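PDB 6CXT: butyryl-CoA dehydrogenase from Marinomonas mediterranea, which belongs to the acyl-CoA dehydrogenase family of flavoproteins and binds flavin-adenine dinucleotide. Local coordinates for residues B[15-20]-B[74-79]; B[32-37]-B[78-83]; B[69-74]-B[247-252]. All blocks are in the same frame, centred on the assembly; numbering follows the deposited sequence.

Interaction 1 of 3, residues B[15-20]-B[74-79]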
ATOM      1  N   HIS B  15      -1.206 -36.670  -5.320  1.00 25.32           N
ATOM      2  CA  HIS B  15      -2.520 -37.303  -5.607  1.00 28.49           C
ATOM      3  C   HIS B  15      -3.608 -36.200  -5.738  1.00 27.39           C
ATOM      4  O   HIS B  15      -4.359 -36.157  -6.733  1.00 27.39           O
ATOM      5  CB  HIS B  15      -2.815 -38.386  -4.534  1.00 31.38           C
ATOM      6  CG  HIS B  15      -4.095 -39.147  -4.732  1.00 42.06           C
ATOM      7  ND1 HIS B  15      -4.499 -39.653  -5.956  1.00 44.75           N
ATOM      8  CD2 HIS B  15      -5.057 -39.514  -3.842  1.00 43.62           C
ATOM      9  CE1 HIS B  15      -5.662 -40.272  -5.814  1.00 42.91           C
ATOM     10  NE2 HIS B  15      -6.015 -40.215  -4.542  1.00 42.68           N
ATOM     11  N   ALA B  16      -3.620 -35.261  -4.779  1.00 26.78           N
ATOM     12  CA  ALA B  16      -4.495 -34.065  -4.866  1.00 25.83           C
ATOM     13  C   ALA B  16      -4.294 -33.241  -6.125  1.00 24.43           C
ATOM     14  O   ALA B  16      -5.268 -32.804  -6.750  1.00 26.49           O
ATOM     15  CB  ALA B  16      -4.339 -33.195  -3.633  1.00 23.89           C
ATOM     16  N   LEU B  17      -3.035 -32.988  -6.493  1.00 24.74           N
ATOM     17  CA  LEU B  17      -2.751 -32.266  -7.749  1.00 24.72           C
ATOM     18  C   LEU B  17      -3.263 -32.963  -8.991  1.00 25.10           C
ATOM     19  O   LEU B  17      -3.792 -32.327  -9.914  1.00 27.31           O
ATOM     20  CB  LEU B  17      -1.256 -31.972  -7.918  1.00 25.92           C
ATOM     21  CG  LEU B  17      -0.636 -30.936  -6.976  1.00 26.52           C
ATOM     22  CD1 LEU B  17       0.865 -30.867  -7.251  1.00 28.28           C
ATOM     23  CD2 LEU B  17      -1.279 -29.562  -7.083  1.00 26.33           C
ATOM     24  N   ARG B  18      -3.113 -34.283  -9.037  1.00 26.85           N
ATOM     25  CA  ARG B  18      -3.639 -35.040 -10.168  1.00 27.91           C
ATOM     26  C   ARG B  18      -5.175 -35.091 -10.181  1.00 27.98           C
ATOM     27  O   ARG B  18      -5.785 -35.059 -11.235  1.00 30.16           O
ATOM     28  CB  ARG B  18      -3.074 -36.470 -10.151  1.00 31.10           C
ATOM     29  CG  ARG B  18      -1.569 -36.605 -10.413  1.00 39.03           C
ATOM     30  CD  ARG B  18      -1.040 -38.028 -10.085  1.00 48.18           C
ATOM     31  NE  ARG B  18      -2.108 -39.058 -10.050  1.00 60.28           N
ATOM     32  CZ  ARG B  18      -2.423 -39.850  -9.004  1.00 64.03           C
ATOM     33  NH1 ARG B  18      -1.731 -39.795  -7.861  1.00 61.29           N
ATOM     34  NH2 ARG B  18      -3.430 -40.728  -9.114  1.00 51.93           N
ATOM     35  N   PHE B  19      -5.800 -35.154  -9.012  1.00 31.79           N
ATOM     36  CA  PHE B  19      -7.261 -35.234  -8.934  1.00 30.38           C
ATOM     37  C   PHE B  19      -8.000 -34.062  -9.582  1.00 31.79           C
ATOM     38  O   PHE B  19      -8.988 -34.297 -10.249  1.00 27.81           O
ATOM     39  CB  PHE B  19      -7.740 -35.488  -7.517  1.00 33.98           C
ATOM     40  CG  PHE B  19      -9.228 -35.582  -7.392  1.00 33.69           C
ATOM     41  CD1 PHE B  19      -9.896 -36.784  -7.696  1.00 33.89           C
ATOM     42  CD2 PHE B  19      -9.976 -34.471  -6.973  1.00 35.62           C
ATOM     43  CE1 PHE B  19     -11.288 -36.858  -7.588  1.00 33.75           C
ATOM     44  CE2 PHE B  19     -11.366 -34.546  -6.878  1.00 33.62           C
ATOM     45  CZ  PHE B  19     -12.010 -35.738  -7.169  1.00 33.00           C
ATOM     46  N   GLY B  20      -7.544 -32.809  -9.412  1.00 35.28           N
ATOM     47  CA  GLY B  20      -8.111 -31.638 -10.150  1.00 34.33           C
ATOM     48  C   GLY B  20      -8.639 -31.784 -11.577  1.00 46.54           C
ATOM     49  O   GLY B  20      -9.755 -31.319 -11.869  1.00 48.70           O
ATOM     50  N   LEU B  74      -5.568 -29.538  -3.706  1.00 20.29           N
ATOM     51  CA  LEU B  74      -6.870 -29.456  -4.423  1.00 20.20           C
ATOM     52  C   LEU B  74      -7.163 -28.019  -4.856  1.00 17.13           C
ATOM     53  O   LEU B  74      -7.667 -27.814  -5.947  1.00 18.42           O
ATOM     54  CB  LEU B  74      -8.038 -29.976  -3.559  1.00 18.74           C
ATOM     55  CG  LEU B  74      -7.990 -31.499  -3.246  1.00 21.46           C
ATOM     56  CD1 LEU B  74      -9.012 -31.909  -2.185  1.00 20.38           C
ATOM     57  CD2 LEU B  74      -8.218 -32.269  -4.559  1.00 20.13           C
ATOM     58  N   GLY B  75      -6.843 -27.048  -3.993  1.00 16.80           N
ATOM     59  CA  GLY B  75      -7.090 -25.614  -4.321  1.00 17.15           C
ATOM     60  C   GLY B  75      -6.266 -25.232  -5.529  1.00 17.61           C
ATOM     61  O   GLY B  75      -6.696 -24.376  -6.314  1.00 17.55           O
ATOM     62  N   GLN B  76      -5.089 -25.868  -5.677  1.00 18.65           N
ATOM     63  CA  GLN B  76      -4.237 -25.613  -6.869  1.00 19.27           C
ATOM     64  C   GLN B  76      -4.791 -26.260  -8.156  1.00 19.96           C
ATOM     65  O   GLN B  76      -4.824 -25.618  -9.237  1.00 21.12           O
ATOM     66  CB  GLN B  76      -2.751 -26.020  -6.589  1.00 20.46           C
ATOM     67  CG  GLN B  76      -1.807 -25.590  -7.701  1.00 22.61           C
ATOM     68  CD  GLN B  76      -0.362 -25.979  -7.397  1.00 23.73           C
ATOM     69  OE1 GLN B  76       0.059 -25.990  -6.258  1.00 26.83           O
ATOM     70  NE2 GLN B  76       0.395 -26.251  -8.430  1.00 29.29           N
ATOM     71  N   SER B  77      -5.285 -27.488  -8.063  1.00 19.41           N
ATOM     72  CA  SER B  77      -5.594 -28.195  -9.305  1.00 21.62           C
ATOM     73  C   SER B  77      -7.071 -28.082  -9.687  1.00 24.09           C
ATOM     74  O   SER B  77      -7.386 -28.281 -10.841  1.00 22.19           O
ATOM     75  CB  SER B  77      -5.196 -29.653  -9.177  1.00 20.50           C
ATOM     76  OG  SER B  77      -5.953 -30.260  -8.162  1.00 24.26           O
ATOM     77  N   CYS B  78      -7.965 -27.830  -8.721  1.00 21.92           N
ATOM     78  CA  CYS B  78      -9.425 -27.784  -9.006  1.00 21.35           C
ATOM     79  C   CYS B  78      -9.779 -26.350  -9.281  1.00 22.05           C
ATOM     80  O   CYS B  78      -9.684 -25.529  -8.373  1.00 23.41           O
ATOM     81  CB  CYS B  78     -10.307 -28.277  -7.835  1.00 24.05           C
ATOM     82  SG  CYS B  78     -10.006 -29.975  -7.311  1.00 30.33           S
ATOM     83  N   THR B  79     -10.207 -26.035 -10.495  1.00 21.06           N
ATOM     84  CA  THR B  79     -10.555 -24.635 -10.728  1.00 25.00           C
ATOM     85  C   THR B  79     -11.856 -24.183 -10.095  1.00 22.52           C
ATOM     86  O   THR B  79     -12.087 -22.996  -9.983  1.00 21.39           O
ATOM     87  CB  THR B  79     -10.623 -24.297 -12.199  1.00 28.42           C
ATOM     88  OG1 THR B  79     -11.430 -25.296 -12.821  1.00 27.44           O
ATOM     89  CG2 THR B  79      -9.153 -24.229 -12.796  1.00 32.35           C
TER
HETATM   90  O   HOH W   1     -10.914 -28.989 -11.920  1.00 29.71           O
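Ala16 and Gly20 on one helix end face Leu74 and Cys78 on another, the two chains running the same way and closing from 5.2 Å between the CA atoms of Ala16 and Leu74 to 4.2 Å between those of Gly20 and Cys78. The narrow end falls where both chains leave their helices, and it is glycine, with no side chain in the way, that allows so near an approach: Gly20 CA faces Ser77 directly, with a looser contact to the sulfur of Cys78, 3.8 Å from SG. Ser77 fills the middle. With chi1 at 63° its hydroxyl sits between its own backbone N and carbonyl carbon, and from there OG comes within 3.0 Å of Ala16 O on the facing helix; since Gly73 O of its own helix also lies within bonding distance, the single proton may go to either carbonyl. These ends of helices 7-19 and 64-77 belong to the all-helical N-terminal domain of the acyl-CoA dehydrogenase fold, and helix 35-44 covers a neighbouring flank, where Phe44 touches Ala16, Phe19 and Leu74. Toward that flank, Leu74 sends CD2 obliquely to the Phe19 ring, 3.7 Å from Phe19 CD2, while Leu74 CG lies 4.0 Å from the methyl of Ala16. On another flank a single methyl does the work. Leu17 CD2 lies across the aliphatic part and amide of Gln76, reaching 3.7 Å from Gln76 CD; because Gln76 has CG anti to its backbone N (chi1 -172°) and stays extended beyond it, the methyl meets the chain all along its length. Beyond the helix ends a water donates to Gly20 O over 2.6 Å and accepts a weak bond from Thr79 N, joining the two departing loops.

Interaction 2 of 3, residues B[32-37]-B[78-83]. With EDO (1,2-ethanediol), chain E.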
ATOM      1  N   GLY B  32     -26.925 -25.665 -12.024  1.00 37.66           N
ATOM      2  CA  GLY B  32     -27.191 -25.917 -10.594  1.00 34.63           C
ATOM      3  C   GLY B  32     -25.953 -26.404  -9.841  1.00 32.29           C
ATOM      4  O   GLY B  32     -24.855 -26.372 -10.371  1.00 31.67           O
ATOM      5  N   PHE B  33     -26.134 -26.867  -8.596  1.00 32.63           N
ATOM      6  CA  PHE B  33     -25.037 -27.357  -7.767  1.00 26.69           C
ATOM      7  C   PHE B  33     -24.310 -28.527  -8.436  1.00 25.23           C
ATOM      8  O   PHE B  33     -24.961 -29.436  -8.909  1.00 24.59           O
ATOM      9  CB  PHE B  33     -25.578 -27.764  -6.394  1.00 28.18           C
ATOM     10  CG  PHE B  33     -24.521 -28.307  -5.494  1.00 24.16           C
ATOM     11  CD1 PHE B  33     -23.515 -27.464  -5.009  1.00 22.98           C
ATOM     12  CD2 PHE B  33     -24.529 -29.644  -5.128  1.00 24.29           C
ATOM     13  CE1 PHE B  33     -22.514 -27.983  -4.203  1.00 23.76           C
ATOM     14  CE2 PHE B  33     -23.526 -30.168  -4.321  1.00 25.62           C
ATOM     15  CZ  PHE B  33     -22.525 -29.332  -3.858  1.00 22.95           C
ATOM     16  N   PRO B  34     -22.960 -28.512  -8.493  1.00 24.69           N
ATOM     17  CA  PRO B  34     -22.278 -29.605  -9.180  1.00 23.79           C
ATOM     18  C   PRO B  34     -22.211 -30.845  -8.306  1.00 22.92           C
ATOM     19  O   PRO B  34     -21.166 -31.238  -7.753  1.00 23.26           O
ATOM     20  CB  PRO B  34     -20.876 -29.024  -9.475  1.00 23.46           C
ATOM     21  CG  PRO B  34     -20.692 -27.997  -8.397  1.00 22.90           C
ATOM     22  CD  PRO B  34     -22.045 -27.358  -8.294  1.00 23.90           C
ATOM     23  N   ARG B  35     -23.352 -31.504  -8.201  1.00 23.96           N
ATOM     24  CA  ARG B  35     -23.445 -32.665  -7.327  1.00 23.58           C
ATOM     25  C   ARG B  35     -22.495 -33.797  -7.734  1.00 24.32           C
ATOM     26  O   ARG B  35     -21.900 -34.457  -6.864  1.00 22.76           O
ATOM     27  CB  ARG B  35     -24.929 -33.147  -7.273  1.00 27.33           C
ATOM     28  CG  ARG B  35     -25.107 -34.444  -6.456  1.00 29.92           C
ATOM     29  CD  ARG B  35     -25.001 -34.270  -4.948  1.00 33.44           C
ATOM     30  NE  ARG B  35     -26.023 -33.330  -4.472  1.00 36.06           N
ATOM     31  CZ  ARG B  35     -26.463 -33.250  -3.216  1.00 33.66           C
ATOM     32  NH1 ARG B  35     -26.023 -34.109  -2.295  1.00 32.14           N
ATOM     33  NH2 ARG B  35     -27.366 -32.318  -2.906  1.00 34.87           N
ATOM     34  N   ASP B  36     -22.311 -34.013  -9.044  1.00 24.74           N
ATOM     35  CA  ASP B  36     -21.415 -35.090  -9.435  1.00 27.29           C
ATOM     36  C   ASP B  36     -19.969 -34.817  -8.969  1.00 24.03           C
ATOM     37  O   ASP B  36     -19.273 -35.743  -8.522  1.00 21.08           O
ATOM     38  CB  ASP B  36     -21.434 -35.321 -10.942  1.00 31.14           C
ATOM     39  CG  ASP B  36     -22.714 -35.993 -11.407  1.00 42.03           C
ATOM     40  OD1 ASP B  36     -23.319 -36.750 -10.610  1.00 41.22           O
ATOM     41  OD2 ASP B  36     -23.137 -35.736 -12.553  1.00 48.61           O
ATOM     42  N   ASN B  37     -19.517 -33.571  -9.126  1.00 22.27           N
ATOM     43  CA  ASN B  37     -18.174 -33.203  -8.648  1.00 21.69           C
ATOM     44  C   ASN B  37     -18.063 -33.262  -7.127  1.00 21.10           C
ATOM     45  O   ASN B  37     -17.051 -33.679  -6.625  1.00 21.27           O
ATOM     46  CB  ASN B  37     -17.740 -31.833  -9.211  1.00 22.70           C
ATOM     47  CG  ASN B  37     -17.415 -31.909 -10.702  1.00 25.98           C
ATOM     48  OD1 ASN B  37     -17.210 -33.003 -11.254  1.00 25.54           O
ATOM     49  ND2 ASN B  37     -17.398 -30.777 -11.356  1.00 23.71           N
ATOM     50  N   CYS B  78      -7.965 -27.830  -8.721  1.00 21.92           N
ATOM     51  CA  CYS B  78      -9.425 -27.784  -9.006  1.00 21.35           C
ATOM     52  C   CYS B  78      -9.779 -26.350  -9.281  1.00 22.05           C
ATOM     53  O   CYS B  78      -9.684 -25.529  -8.373  1.00 23.41           O
ATOM     54  CB  CYS B  78     -10.307 -28.277  -7.835  1.00 24.05           C
ATOM     55  SG  CYS B  78     -10.006 -29.975  -7.311  1.00 30.33           S
ATOM     56  N   THR B  79     -10.207 -26.035 -10.495  1.00 21.06           N
ATOM     57  CA  THR B  79     -10.555 -24.635 -10.728  1.00 25.00           C
ATOM     58  C   THR B  79     -11.856 -24.183 -10.095  1.00 22.52           C
ATOM     59  O   THR B  79     -12.087 -22.996  -9.983  1.00 21.39           O
ATOM     60  CB  THR B  79     -10.623 -24.297 -12.199  1.00 28.42           C
ATOM     61  OG1 THR B  79     -11.430 -25.296 -12.821  1.00 27.44           O
ATOM     62  CG2 THR B  79      -9.153 -24.229 -12.796  1.00 32.35           C
ATOM     63  N   ASP B  80     -12.707 -25.119  -9.687  1.00 20.86           N
ATOM     64  CA  ASP B  80     -13.954 -24.696  -9.012  1.00 20.60           C
ATOM     65  C   ASP B  80     -13.676 -24.460  -7.522  1.00 19.15           C
ATOM     66  O   ASP B  80     -13.916 -25.293  -6.640  1.00 20.14           O
ATOM     67  CB  ASP B  80     -15.062 -25.730  -9.216  1.00 18.99           C
ATOM     68  CG  ASP B  80     -16.413 -25.194  -8.796  1.00 21.28           C
ATOM     69  OD1 ASP B  80     -16.473 -24.147  -8.083  1.00 20.06           O
ATOM     70  OD2 ASP B  80     -17.410 -25.845  -9.161  1.00 21.13           O
ATOM     71  N   THR B  81     -13.153 -23.275  -7.229  1.00 19.62           N
ATOM     72  CA  THR B  81     -12.868 -22.874  -5.859  1.00 17.50           C
ATOM     73  C   THR B  81     -14.136 -22.919  -4.983  1.00 15.99           C
ATOM     74  O   THR B  81     -14.058 -23.272  -3.816  1.00 15.80           O
ATOM     75  CB  THR B  81     -12.235 -21.463  -5.905  1.00 17.93           C
ATOM     76  OG1 THR B  81     -11.087 -21.535  -6.798  1.00 17.41           O
ATOM     77  CG2 THR B  81     -11.772 -20.963  -4.507  1.00 18.83           C
ATOM     78  N   GLY B  82     -15.251 -22.476  -5.541  1.00 15.11           N
ATOM     79  CA  GLY B  82     -16.537 -22.359  -4.821  1.00 16.36           C
ATOM     80  C   GLY B  82     -16.922 -23.730  -4.297  1.00 17.45           C
ATOM     81  O   GLY B  82     -17.423 -23.871  -3.160  1.00 15.72           O
ATOM     82  N   LEU B  83     -16.686 -24.732  -5.137  1.00 16.07           N
ATOM     83  CA  LEU B  83     -17.007 -26.119  -4.751  1.00 17.87           C
ATOM     84  C   LEU B  83     -16.146 -26.581  -3.568  1.00 17.84           C
ATOM     85  O   LEU B  83     -16.650 -27.181  -2.598  1.00 16.83           O
ATOM     86  CB  LEU B  83     -16.902 -27.089  -5.945  1.00 17.11           C
ATOM     87  CG  LEU B  83     -17.159 -28.590  -5.604  1.00 20.68           C
ATOM     88  CD1 LEU B  83     -18.563 -28.756  -5.076  1.00 19.48           C
ATOM     89  CD2 LEU B  83     -17.033 -29.451  -6.853  1.00 21.19           C
TER
HETATM   90  C1  EDO E 402     -17.311 -20.995  -8.823  1.00 28.40           C
HETATM   91  O1  EDO E 402     -17.723 -21.888  -7.776  1.00 19.72           O
HETATM   92  C2  EDO E 402     -15.784 -20.945  -9.073  1.00 29.04           C
HETATM   93  O2  EDO E 402     -15.204 -20.514  -7.820  1.00 25.36           O
HETATM   94  O   HOH W   2     -17.691 -27.956 -10.607  1.00 22.54           O
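Leu83 pushes its two methyls into the turn that starts helix 35-44, and there the contact is tight. CD2 meets the root of Asn37, 3.4 Å from its CB, while CD1 lies 4.0 Å from Pro34 CG and 4.1 Å from Phe33 CE1. The Phe33 side chain crosses that of Leu83 at about a right angle, and the proline ring lies alongside the leucine, pointing the other way. With CG anti to the backbone N (chi1 177°), Leu83 reaches out from its helix far enough to touch all three residues, and Trp38 and Leu41 of helix 35-44 add to its apolar surroundings.

The polar side is looser. No direct hydrogen bond joins the segments; instead a water bridges them, accepting from Asn37 ND2 at 2.9 Å and donating to Asp80 OD2 at 2.6 Å. That same OD2 is also bonded to Ser206 OG, which should steady the carboxylate. Its other oxygen, OD1, takes the hydroxyl O1 of a 1,2-ethanediol at 2.6 Å. The diol, probably a remnant of the crystallisation liquor, receives the backbone N of Gly82 on its O2.

Asp80 OD1 further accepts Leu83 N at 3.0 Å in a bond of 151° that comes from well above the carboxylate plane. This is the classic aspartate N-cap, here of helix 81-101; Pro34 holds the equivalent position before helix 35-44, and each of the two residues is the centre of an inverse gamma turn leading into its helix.

Interaction 3 of 3, residues B[69-74]-B[247-252]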
ATOM      1  N   LYS B  69      -2.312 -29.756   3.638  1.00 19.34           N
ATOM      2  CA  LYS B  69      -1.464 -29.914   2.447  1.00 20.02           C
ATOM      3  C   LYS B  69      -2.274 -30.499   1.317  1.00 20.54           C
ATOM      4  O   LYS B  69      -2.124 -30.108   0.150  1.00 18.78           O
ATOM      5  CB  LYS B  69      -0.221 -30.781   2.762  1.00 20.46           C
ATOM      6  CG  LYS B  69       0.798 -30.924   1.633  1.00 21.56           C
ATOM      7  CD  LYS B  69       1.367 -29.585   1.149  1.00 22.92           C
ATOM      8  CE  LYS B  69       2.597 -29.816   0.272  1.00 24.12           C
ATOM      9  NZ  LYS B  69       3.155 -28.486  -0.143  1.00 25.45           N
ATOM     10  N   ILE B  70      -3.143 -31.463   1.638  1.00 19.40           N
ATOM     11  CA  ILE B  70      -3.976 -32.062   0.572  1.00 19.69           C
ATOM     12  C   ILE B  70      -4.972 -31.003   0.058  1.00 18.72           C
ATOM     13  O   ILE B  70      -5.212 -30.869  -1.144  1.00 19.13           O
ATOM     14  CB  ILE B  70      -4.732 -33.295   1.113  1.00 19.77           C
ATOM     15  CG1 ILE B  70      -3.742 -34.464   1.263  1.00 22.21           C
ATOM     16  CG2 ILE B  70      -5.946 -33.670   0.231  1.00 19.42           C
ATOM     17  CD1 ILE B  70      -4.298 -35.510   2.253  1.00 22.18           C
ATOM     18  N   ILE B  71      -5.539 -30.237   0.985  1.00 18.60           N
ATOM     19  CA  ILE B  71      -6.529 -29.227   0.588  1.00 19.12           C
ATOM     20  C   ILE B  71      -5.848 -28.179  -0.334  1.00 18.77           C
ATOM     21  O   ILE B  71      -6.427 -27.716  -1.320  1.00 17.19           O
ATOM     22  CB  ILE B  71      -7.152 -28.551   1.844  1.00 19.85           C
ATOM     23  CG1 ILE B  71      -8.022 -29.580   2.603  1.00 20.83           C
ATOM     24  CG2 ILE B  71      -8.002 -27.336   1.444  1.00 17.67           C
ATOM     25  CD1 ILE B  71      -8.550 -29.063   3.937  1.00 23.46           C
ATOM     26  N   GLU B  72      -4.626 -27.782   0.047  1.00 19.41           N
ATOM     27  CA  GLU B  72      -3.857 -26.839  -0.781  1.00 18.74           C
ATOM     28  C   GLU B  72      -3.698 -27.396  -2.166  1.00 18.99           C
ATOM     29  O   GLU B  72      -3.893 -26.667  -3.157  1.00 17.99           O
ATOM     30  CB  GLU B  72      -2.480 -26.623  -0.171  1.00 18.84           C
ATOM     31  CG  GLU B  72      -1.611 -25.666  -0.979  1.00 18.44           C
ATOM     32  CD  GLU B  72      -0.170 -25.617  -0.454  1.00 22.12           C
ATOM     33  OE1 GLU B  72       0.107 -26.131   0.659  1.00 20.40           O
ATOM     34  OE2 GLU B  72       0.707 -25.088  -1.184  1.00 22.44           O
ATOM     35  N   GLY B  73      -3.319 -28.691  -2.254  1.00 19.14           N
ATOM     36  CA  GLY B  73      -3.169 -29.340  -3.557  1.00 18.48           C
ATOM     37  C   GLY B  73      -4.452 -29.273  -4.369  1.00 20.09           C
ATOM     38  O   GLY B  73      -4.453 -28.974  -5.584  1.00 19.65           O
ATOM     39  N   LEU B  74      -5.568 -29.538  -3.706  1.00 20.29           N
ATOM     40  CA  LEU B  74      -6.870 -29.456  -4.423  1.00 20.20           C
ATOM     41  C   LEU B  74      -7.163 -28.019  -4.856  1.00 17.13           C
ATOM     42  O   LEU B  74      -7.667 -27.814  -5.947  1.00 18.42           O
ATOM     43  CB  LEU B  74      -8.038 -29.976  -3.559  1.00 18.74           C
ATOM     44  CG  LEU B  74      -7.990 -31.499  -3.246  1.00 21.46           C
ATOM     45  CD1 LEU B  74      -9.012 -31.909  -2.185  1.00 20.38           C
ATOM     46  CD2 LEU B  74      -8.218 -32.269  -4.559  1.00 20.13           C
ATOM     47  N   PHE B 247      -8.873 -22.130   4.427  1.00 17.56           N
ATOM     48  CA  PHE B 247      -8.108 -21.093   3.655  1.00 16.44           C
ATOM     49  C   PHE B 247      -6.907 -21.690   2.928  1.00 17.48           C
ATOM     50  O   PHE B 247      -6.319 -21.037   2.041  1.00 16.56           O
ATOM     51  CB  PHE B 247      -7.755 -19.902   4.590  1.00 14.81           C
ATOM     52  CG  PHE B 247      -8.967 -19.015   4.836  1.00 17.11           C
ATOM     53  CD1 PHE B 247     -10.034 -19.464   5.701  1.00 17.43           C
ATOM     54  CD2 PHE B 247      -9.129 -17.816   4.162  1.00 15.97           C
ATOM     55  CE1 PHE B 247     -11.187 -18.750   5.806  1.00 16.51           C
ATOM     56  CE2 PHE B 247     -10.298 -17.051   4.307  1.00 16.80           C
ATOM     57  CZ  PHE B 247     -11.332 -17.534   5.113  1.00 16.92           C
ATOM     58  N   ALA B 248      -6.559 -22.929   3.263  1.00 15.34           N
ATOM     59  CA  ALA B 248      -5.574 -23.693   2.461  1.00 17.40           C
ATOM     60  C   ALA B 248      -5.985 -23.739   0.978  1.00 16.99           C
ATOM     61  O   ALA B 248      -5.116 -23.739   0.097  1.00 17.91           O
ATOM     62  CB  ALA B 248      -5.422 -25.098   3.004  1.00 15.70           C
ATOM     63  N   ILE B 249      -7.303 -23.751   0.704  1.00 15.66           N
ATOM     64  CA  ILE B 249      -7.813 -23.716  -0.687  1.00 16.20           C
ATOM     65  C   ILE B 249      -7.132 -22.569  -1.479  1.00 16.23           C
ATOM     66  O   ILE B 249      -6.660 -22.750  -2.640  1.00 15.29           O
ATOM     67  CB  ILE B 249      -9.345 -23.528  -0.752  1.00 16.90           C
ATOM     68  CG1 ILE B 249     -10.075 -24.741  -0.104  1.00 16.57           C
ATOM     69  CG2 ILE B 249      -9.800 -23.349  -2.197  1.00 17.35           C
ATOM     70  CD1 ILE B 249     -11.540 -24.407   0.196  1.00 16.82           C
ATOM     71  N   PHE B 250      -7.107 -21.400  -0.866  1.00 16.06           N
ATOM     72  CA  PHE B 250      -6.758 -20.180  -1.613  1.00 14.80           C
ATOM     73  C   PHE B 250      -5.249 -20.061  -1.776  1.00 15.26           C
ATOM     74  O   PHE B 250      -4.796 -19.386  -2.684  1.00 14.97           O
ATOM     75  CB  PHE B 250      -7.287 -18.976  -0.855  1.00 14.82           C
ATOM     76  CG  PHE B 250      -8.755 -19.130  -0.507  1.00 15.46           C
ATOM     77  CD1 PHE B 250      -9.693 -19.484  -1.516  1.00 14.27           C
ATOM     78  CD2 PHE B 250      -9.207 -18.930   0.820  1.00 15.39           C
ATOM     79  CE1 PHE B 250     -11.059 -19.705  -1.212  1.00 15.44           C
ATOM     80  CE2 PHE B 250     -10.577 -19.088   1.122  1.00 15.19           C
ATOM     81  CZ  PHE B 250     -11.488 -19.504   0.140  1.00 14.66           C
ATOM     82  N   VAL B 251      -4.486 -20.682  -0.891  1.00 15.34           N
ATOM     83  CA  VAL B 251      -3.039 -20.773  -1.096  1.00 15.12           C
ATOM     84  C   VAL B 251      -2.783 -21.592  -2.382  1.00 16.45           C
ATOM     85  O   VAL B 251      -1.997 -21.180  -3.248  1.00 17.25           O
ATOM     86  CB  VAL B 251      -2.329 -21.449   0.105  1.00 15.93           C
ATOM     87  CG1 VAL B 251      -0.865 -21.777  -0.225  1.00 15.12           C
ATOM     88  CG2 VAL B 251      -2.400 -20.547   1.357  1.00 15.44           C
ATOM     89  N   GLY B 252      -3.459 -22.728  -2.543  1.00 16.25           N
ATOM     90  CA  GLY B 252      -3.394 -23.446  -3.821  1.00 16.44           C
ATOM     91  C   GLY B 252      -3.880 -22.598  -5.002  1.00 16.71           C
ATOM     92  O   GLY B 252      -3.214 -22.547  -6.075  1.00 16.84           O
TER
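Ile71 lays its CG2 methyl over the first turn of the facing helix, 3.8 Å from Ala248 CB and 3.7 Å from Ile249 CG1. This branch, anti to the isoleucine's own backbone N, reaches both partners, and the side chain crosses Ile249 obliquely. Phe92 of helix 81-101 also packs on Ile71.

Beside this, the backbones themselves come together. The axes of the short helical segments pass 6.8 Å apart at a crossing angle of -45°, close for a helix pair; Gly252, one turn after Ala248, allows the approach, and the small Ala248 is consistent with it. Glu72 CA points its hydrogen at Ala248 O across 3.5 Å (153° at the hydrogen), and Gly252 CA does the same to Glu72 O across 3.3 Å, a reciprocal pair of CA-H...O contacts.

The extended side chain of Glu72 then runs past Gly252 until its carboxylate meets a methyl, with OE2 3.8 Å from Val251 CG1. Its main polar partners lie on helix 279-306: Tyr300 OH bonds OE1, and Arg296 forms a salt bridge to OE2. Lys69 NZ adds a long salt bridge to OE1. The contact thus joins the N-terminal helical domain to the C-terminal one by apolar and backbone packing, while the two cations would be expected to favour the ionised form of the buried carboxylate.

Interactions 1 and 3 are buried and hold the same element, helix 64-77, from different flanks; they share Leu74, and Ala16 CB of the first rests on Ile70 O of the third. Interaction 2 is the more exposed, surface contact, just after that helix ends, and continues the chain from interaction 1 through Cys78 and Thr79. Its Thr81 touches Ile249 and Phe250, tying it to interaction 3. The first two stay within the N-terminal domain, whereas 69-74 with 247-252 reaches the C-terminal one. Chemistry follows place: interactions 1 and 2 have bridging waters at their edges, whereas the third is carried by apolar side chains and CA-H...O contacts.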